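Local coordinates for protein glutathione synthetase-like effector 30 (Gpa-GSS30-apo) (PDB 5OET) that acts as a nematode effector that probably arose from an ATP-dependent ligase joining glycine to gamma-glutamylcysteine, at residues Leu112-Phe116 with Gly479-Met485; Ala161-Gln165 with Phe343-His347. All coordinates share one frame; numbering follows the deposited sequence.

Interaction 1: Leu112-Phe116 with Gly479-Met485; sequences LLLYF and GCLLGNM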
loop_
_atom_site.group_PDB
_atom_site.type_symbol
_atom_site.label_atom_id
_atom_site.label_comp_id
_atom_site.label_asym_id
_atom_site.label_seq_id
_atom_site.Cartn_x
_atom_site.Cartn_y
_atom_site.Cartn_z
ATOM N N LEU A 112 25.194 -19.119 -0.882
ATOM C CA LEU A 112 25.878 -17.849 -1.144
ATOM C C LEU A 112 27.396 -18.039 -1.158
ATOM O O LEU A 112 28.067 -17.588 -2.071
ATOM C CB LEU A 112 25.492 -16.792 -0.110
ATOM C CG LEU A 112 24.030 -16.353 -0.043
ATOM C CD1 LEU A 112 23.786 -15.421 1.135
ATOM C CD2 LEU A 112 23.636 -15.683 -1.337
ATOM N N LEU A 113 27.930 -18.734 -0.168
ATOM C CA LEU A 113 29.372 -18.947 -0.111
ATOM C C LEU A 113 29.947 -19.644 -1.335
ATOM O O LEU A 113 31.007 -19.291 -1.773
ATOM C CB LEU A 113 29.779 -19.699 1.168
ATOM C CG LEU A 113 29.769 -18.919 2.487
ATOM C CD1 LEU A 113 30.386 -19.759 3.592
ATOM C CD2 LEU A 113 30.513 -17.591 2.353
ATOM N N LEU A 114 29.243 -20.621 -1.897
ATOM C CA LEU A 114 29.733 -21.326 -3.100
ATOM C C LEU A 114 29.806 -20.417 -4.337
ATOM O O LEU A 114 30.786 -20.424 -5.048
ATOM C CB LEU A 114 28.844 -22.526 -3.402
ATOM C CG LEU A 114 29.027 -23.218 -4.747
ATOM C CD1 LEU A 114 30.434 -23.764 -4.873
ATOM C CD2 LEU A 114 28.019 -24.334 -4.926
ATOM N N TYR A 115 28.746 -19.667 -4.611
ATOM C CA TYR A 115 28.714 -18.803 -5.777
ATOM C C TYR A 115 29.600 -17.569 -5.600
ATOM O O TYR A 115 30.167 -17.075 -6.573
ATOM C CB TYR A 115 27.274 -18.398 -6.109
ATOM C CG TYR A 115 26.518 -19.506 -6.768
ATOM C CD1 TYR A 115 26.631 -19.731 -8.121
ATOM C CD2 TYR A 115 25.711 -20.348 -6.027
ATOM C CE1 TYR A 115 25.950 -20.768 -8.728
ATOM C CE2 TYR A 115 25.023 -21.394 -6.615
ATOM C CZ TYR A 115 25.144 -21.599 -7.964
ATOM O OH TYR A 115 24.451 -22.638 -8.517
ATOM N N PHE A 116 29.734 -17.082 -4.368
ATOM C CA PHE A 116 30.654 -15.991 -4.083
ATOM C C PHE A 116 32.091 -16.379 -4.391
ATOM O O PHE A 116 32.781 -15.656 -5.068
ATOM C CB PHE A 116 30.531 -15.541 -2.627
ATOM C CG PHE A 116 31.518 -14.479 -2.247
ATOM C CD1 PHE A 116 31.527 -13.277 -2.925
ATOM C CD2 PHE A 116 32.455 -14.690 -1.241
ATOM C CE1 PHE A 116 32.451 -12.294 -2.607
ATOM C CE2 PHE A 116 33.361 -13.710 -0.902
ATOM C CZ PHE A 116 33.365 -12.511 -1.590
ATOM N N GLY A 479 18.887 -14.523 0.376
ATOM C CA GLY A 479 20.002 -14.194 1.275
ATOM C C GLY A 479 21.018 -13.259 0.628
ATOM O O GLY A 479 21.234 -13.317 -0.584
ATOM N N CYS A 480 21.640 -12.399 1.431
ATOM C CA CYS A 480 22.672 -11.489 0.923
ATOM C C CYS A 480 23.982 -11.598 1.666
ATOM O O CYS A 480 24.017 -11.888 2.844
ATOM C CB CYS A 480 22.242 -10.021 0.972
ATOM S SG CYS A 480 20.701 -9.637 0.152
ATOM N N LEU A 481 25.034 -11.270 0.933
ATOM C CA LEU A 481 26.408 -11.176 1.407
ATOM C C LEU A 481 26.921 -9.756 1.232
ATOM O O LEU A 481 26.457 -9.007 0.364
ATOM C CB LEU A 481 27.317 -12.021 0.516
ATOM C CG LEU A 481 27.627 -13.444 0.837
ATOM C CD1 LEU A 481 28.770 -13.936 -0.044
ATOM C CD2 LEU A 481 27.982 -13.498 2.295
ATOM N N LEU A 482 27.911 -9.412 2.042
ATOM C CA LEU A 482 28.845 -8.351 1.708
ATOM C C LEU A 482 30.260 -8.928 1.836
ATOM O O LEU A 482 30.671 -9.378 2.925
ATOM C CB LEU A 482 28.647 -7.178 2.640
ATOM C CG LEU A 482 28.976 -5.843 2.041
ATOM C CD1 LEU A 482 28.119 -5.564 0.816
ATOM C CD2 LEU A 482 28.790 -4.808 3.140
ATOM N N GLY A 483 30.993 -8.932 0.731
ATOM C CA GLY A 483 32.261 -9.644 0.688
ATOM C C GLY A 483 33.284 -8.955 -0.168
ATOM O O GLY A 483 32.929 -8.144 -1.026
ATOM N N ASN A 484 34.553 -9.289 0.080
ATOM C CA ASN A 484 35.686 -8.707 -0.624
ATOM C C ASN A 484 36.192 -9.741 -1.604
ATOM O O ASN A 484 36.618 -10.802 -1.197
ATOM C CB ASN A 484 36.785 -8.330 0.368
ATOM C CG ASN A 484 38.018 -7.765 -0.309
ATOM O OD1 ASN A 484 38.602 -8.383 -1.202
ATOM N ND2 ASN A 484 38.430 -6.597 0.131
ATOM N N MET A 485 36.204 -9.415 -2.883
ATOM C CA MET A 485 36.527 -10.392 -3.911
ATOM C C MET A 485 38.000 -10.617 -4.184
ATOM O O MET A 485 38.338 -11.497 -4.977
ATOM C CB MET A 485 35.859 -9.989 -5.204
ATOM C CG MET A 485 34.370 -9.874 -5.047
ATOM S SD MET A 485 33.676 -9.828 -6.680
ATOM C CE MET A 485 34.145 -8.168 -7.177
#

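Interaction 2: Ala161-Gln165 with Phe343-His347; sequences AMFCQ and FALSH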
loop_
_atom_site.group_PDB
_atom_site.type_symbol
_atom_site.label_atom_id
_atom_site.label_comp_id
_atom_site.label_asym_id
_atom_site.label_seq_id
_atom_site.Cartn_x
_atom_site.Cartn_y
_atom_site.Cartn_z
ATOM N N ALA A 161 32.052 -6.319 -2.960
ATOM C CA ALA A 161 30.835 -6.613 -3.699
ATOM C C ALA A 161 29.730 -6.850 -2.703
ATOM O O ALA A 161 29.967 -7.347 -1.614
ATOM C CB ALA A 161 31.029 -7.851 -4.576
ATOM N N MET A 162 28.530 -6.467 -3.101
ATOM C CA MET A 162 27.289 -6.794 -2.406
ATOM C C MET A 162 26.625 -7.856 -3.245
ATOM O O MET A 162 26.487 -7.688 -4.443
ATOM C CB MET A 162 26.394 -5.576 -2.332
ATOM C CG MET A 162 24.999 -5.857 -1.833
ATOM S SD MET A 162 24.195 -4.291 -1.504
ATOM C CE MET A 162 22.491 -4.838 -1.530
ATOM N N PHE A 163 26.212 -8.950 -2.622
ATOM C CA PHE A 163 25.798 -10.125 -3.368
ATOM C C PHE A 163 24.530 -10.686 -2.752
ATOM O O PHE A 163 24.570 -11.222 -1.649
ATOM C CB PHE A 163 26.955 -11.120 -3.370
ATOM C CG PHE A 163 26.597 -12.480 -3.862
ATOM C CD1 PHE A 163 25.791 -12.651 -4.986
ATOM C CD2 PHE A 163 27.087 -13.607 -3.205
ATOM C CE1 PHE A 163 25.463 -13.924 -5.431
ATOM C CE2 PHE A 163 26.771 -14.881 -3.641
ATOM C CZ PHE A 163 25.960 -15.045 -4.751
ATOM N N CYS A 164 23.411 -10.501 -3.450
ATOM C CA CYS A 164 22.095 -10.958 -3.006
ATOM C C CYS A 164 21.635 -12.044 -3.983
ATOM O O CYS A 164 21.779 -11.903 -5.199
ATOM C CB CYS A 164 21.070 -9.802 -2.959
ATOM S SG CYS A 164 21.198 -8.596 -1.578
ATOM N N GLN A 165 21.081 -13.125 -3.428
ATOM C CA GLN A 165 20.695 -14.302 -4.197
ATOM C C GLN A 165 19.295 -14.720 -3.823
ATOM O O GLN A 165 18.883 -14.522 -2.692
ATOM C CB GLN A 165 21.667 -15.435 -3.906
ATOM C CG GLN A 165 21.823 -16.503 -4.980
ATOM C CD GLN A 165 22.753 -17.618 -4.529
ATOM O OE1 GLN A 165 22.481 -18.290 -3.544
ATOM N NE2 GLN A 165 23.865 -17.809 -5.237
ATOM N N PHE A 343 29.438 -11.938 -11.563
ATOM C CA PHE A 343 28.449 -12.839 -10.970
ATOM C C PHE A 343 27.442 -13.349 -11.978
ATOM O O PHE A 343 26.905 -14.445 -11.793
ATOM C CB PHE A 343 27.732 -12.170 -9.806
ATOM C CG PHE A 343 28.542 -12.131 -8.556
ATOM C CD1 PHE A 343 29.603 -11.269 -8.442
ATOM C CD2 PHE A 343 28.260 -12.966 -7.511
ATOM C CE1 PHE A 343 30.360 -11.219 -7.290
ATOM C CE2 PHE A 343 29.007 -12.922 -6.357
ATOM C CZ PHE A 343 30.068 -12.051 -6.246
ATOM N N ALA A 344 27.190 -12.579 -13.036
ATOM C CA ALA A 344 26.353 -13.053 -14.137
ATOM C C ALA A 344 26.940 -14.288 -14.826
ATOM O O ALA A 344 26.185 -15.152 -15.276
ATOM C CB ALA A 344 26.134 -11.952 -15.161
ATOM N N LEU A 345 28.270 -14.360 -14.909
ATOM C CA LEU A 345 28.964 -15.537 -15.435
ATOM C C LEU A 345 28.847 -16.759 -14.480
ATOM O O LEU A 345 28.686 -17.897 -14.925
ATOM C CB LEU A 345 30.437 -15.188 -15.722
ATOM C CG LEU A 345 31.278 -16.169 -16.536
ATOM C CD1 LEU A 345 30.686 -16.420 -17.909
ATOM C CD2 LEU A 345 32.698 -15.646 -16.673
ATOM N N SER A 346 28.898 -16.524 -13.173
ATOM C CA SER A 346 28.768 -17.622 -12.205
ATOM C C SER A 346 27.322 -18.075 -11.961
ATOM O O SER A 346 27.102 -18.993 -11.177
ATOM C CB SER A 346 29.435 -17.254 -10.866
ATOM O OG SER A 346 28.596 -16.454 -10.052
ATOM N N HIS A 347 26.341 -17.444 -12.599
ATOM C CA HIS A 347 24.935 -17.851 -12.431
ATOM C C HIS A 347 24.275 -18.293 -13.734
ATOM O O HIS A 347 23.059 -18.426 -13.820
ATOM C CB HIS A 347 24.148 -16.717 -11.774
ATOM C CG HIS A 347 24.468 -16.531 -10.329
ATOM N ND1 HIS A 347 25.723 -16.170 -9.883
ATOM C CD2 HIS A 347 23.701 -16.674 -9.228
ATOM C CE1 HIS A 347 25.707 -16.085 -8.566
ATOM N NE2 HIS A 347 24.492 -16.391 -8.143
#

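Interaction 1: Leu112-Phe116 with Gly479-Met485
The ring of Phe116 meets segment 479-485 at one edge and at three oblique positions. At the edge, close to the ring plane, stands the carbonyl oxygen of Asn484, with Phe116 CZ 3.7 Å from Asn484 O. Gly483 CA and Met485 CG lie at slanting positions around the outer half, Phe116 CZ being 3.8 Å from Gly483 CA and Phe116 CE1 3.9 Å from Met485 CG. Toward the root of the side chain, Leu481 CD1 comes within 3.5 Å of Phe116 CB and touches the ring obliquely, the two side chains crossing at about a right angle. With CG anti to the backbone N (chi1 176°), the Phe116 ring extends from the helix to the backbone at Gly483 and Asn484.

One helical turn earlier, Leu112 makes the second anchor. Both of its methyls press on backbone and not on a side chain: Leu112 CD2 lies 3.5 Å from Gly479 O, and Leu112 CD1 lies 3.7 Å from Cys480 N. Leu112 CB also reaches Leu481 CG, at 4.1 Å, so the Leu481 side chain sits between Leu112 and Phe116.

No hydrogen bond crosses this contact; 350 Å² of surface is buried, both sides summed, by apolar side chains and by the strand backbone from Gly479 to Asn484. Beyond the segments, Leu481 also touches Phe163 of strand 160-173 and Phe493 of strand 490-504, and Met485 packs on Pro340. The axes of helix 112-116 and strand 479-484 approach to 9.7 Å at a signed angle of -47°. This is helix-on-sheet packing, helix 98-119 lying against strand 469-484 of the large mixed sheet in a glutathione synthetase-like fold.

Interaction 2: Ala161-Gln165 with Phe343-His347
Aromatic packing joins Phe163 to Phe343 and His347. Phe343 CE2 stands over the centre of one face of the Phe163 ring, 3.4 Å above its plane, but the two planes are 44° apart and the ring centroids lie 4.6 Å from each other, so the meeting is oblique. His347 approaches the same ring at its edge instead: Phe163 CE1 is 3.8 Å from His347 NE2, and the planes stand at 80°. Placing CG anti to the backbone N sends the Phe163 ring from the strand toward both partners. Ala161 CB adds a looser apolar contact to Phe343.

The three rings thus form an aromatic cluster between strand 160-173, in the large mixed sheet, and the short helix 342-345 with the turn that follows it. Tyr115 of helix 98-119 meets the His347 ring as well.

Polar contacts concentrate on the imidazole. Gln165 reaches it with an extended chain and donates from NE2 to His347 NE2 at 3.3 Å; the bond is nearly straight (167°), and the acceptor lies near the amide plane. Across the ring, His347 ND1 has two close partners: it donates to Phe343 O at 2.8 Å, with a more bent N-H...O geometry, and it is bonded to Ser346 OG at 2.9 Å, a pair in which either atom may be the donor. Ser346 OG also pairs with Ser119 of helix 98-119.

Interactions 1 and 2 have centres 8 Å apart and share one sheet, in which strands 469-484 and 160-173 are antiparallel neighbours. Their strands are joined covalently by the disulfide Cys480 SG to Cys164 SG, 2.1 Å, and probably by a backbone hydrogen bond from Leu481 N to Phe163 O, 2.6 Å. Tyr115 of interaction 1 touches both halves of interaction 2: Tyr115 CD2 is 3.2 Å from Gln165 NE2 on the strand, and Tyr115 CD1 is 3.2 Å from Ser346 O in the turn. Along the chain, interaction 2 is nested inside the loop closed by interaction 1. The magnesium ion is held by His406 and Glu426, neither of them in these four segments.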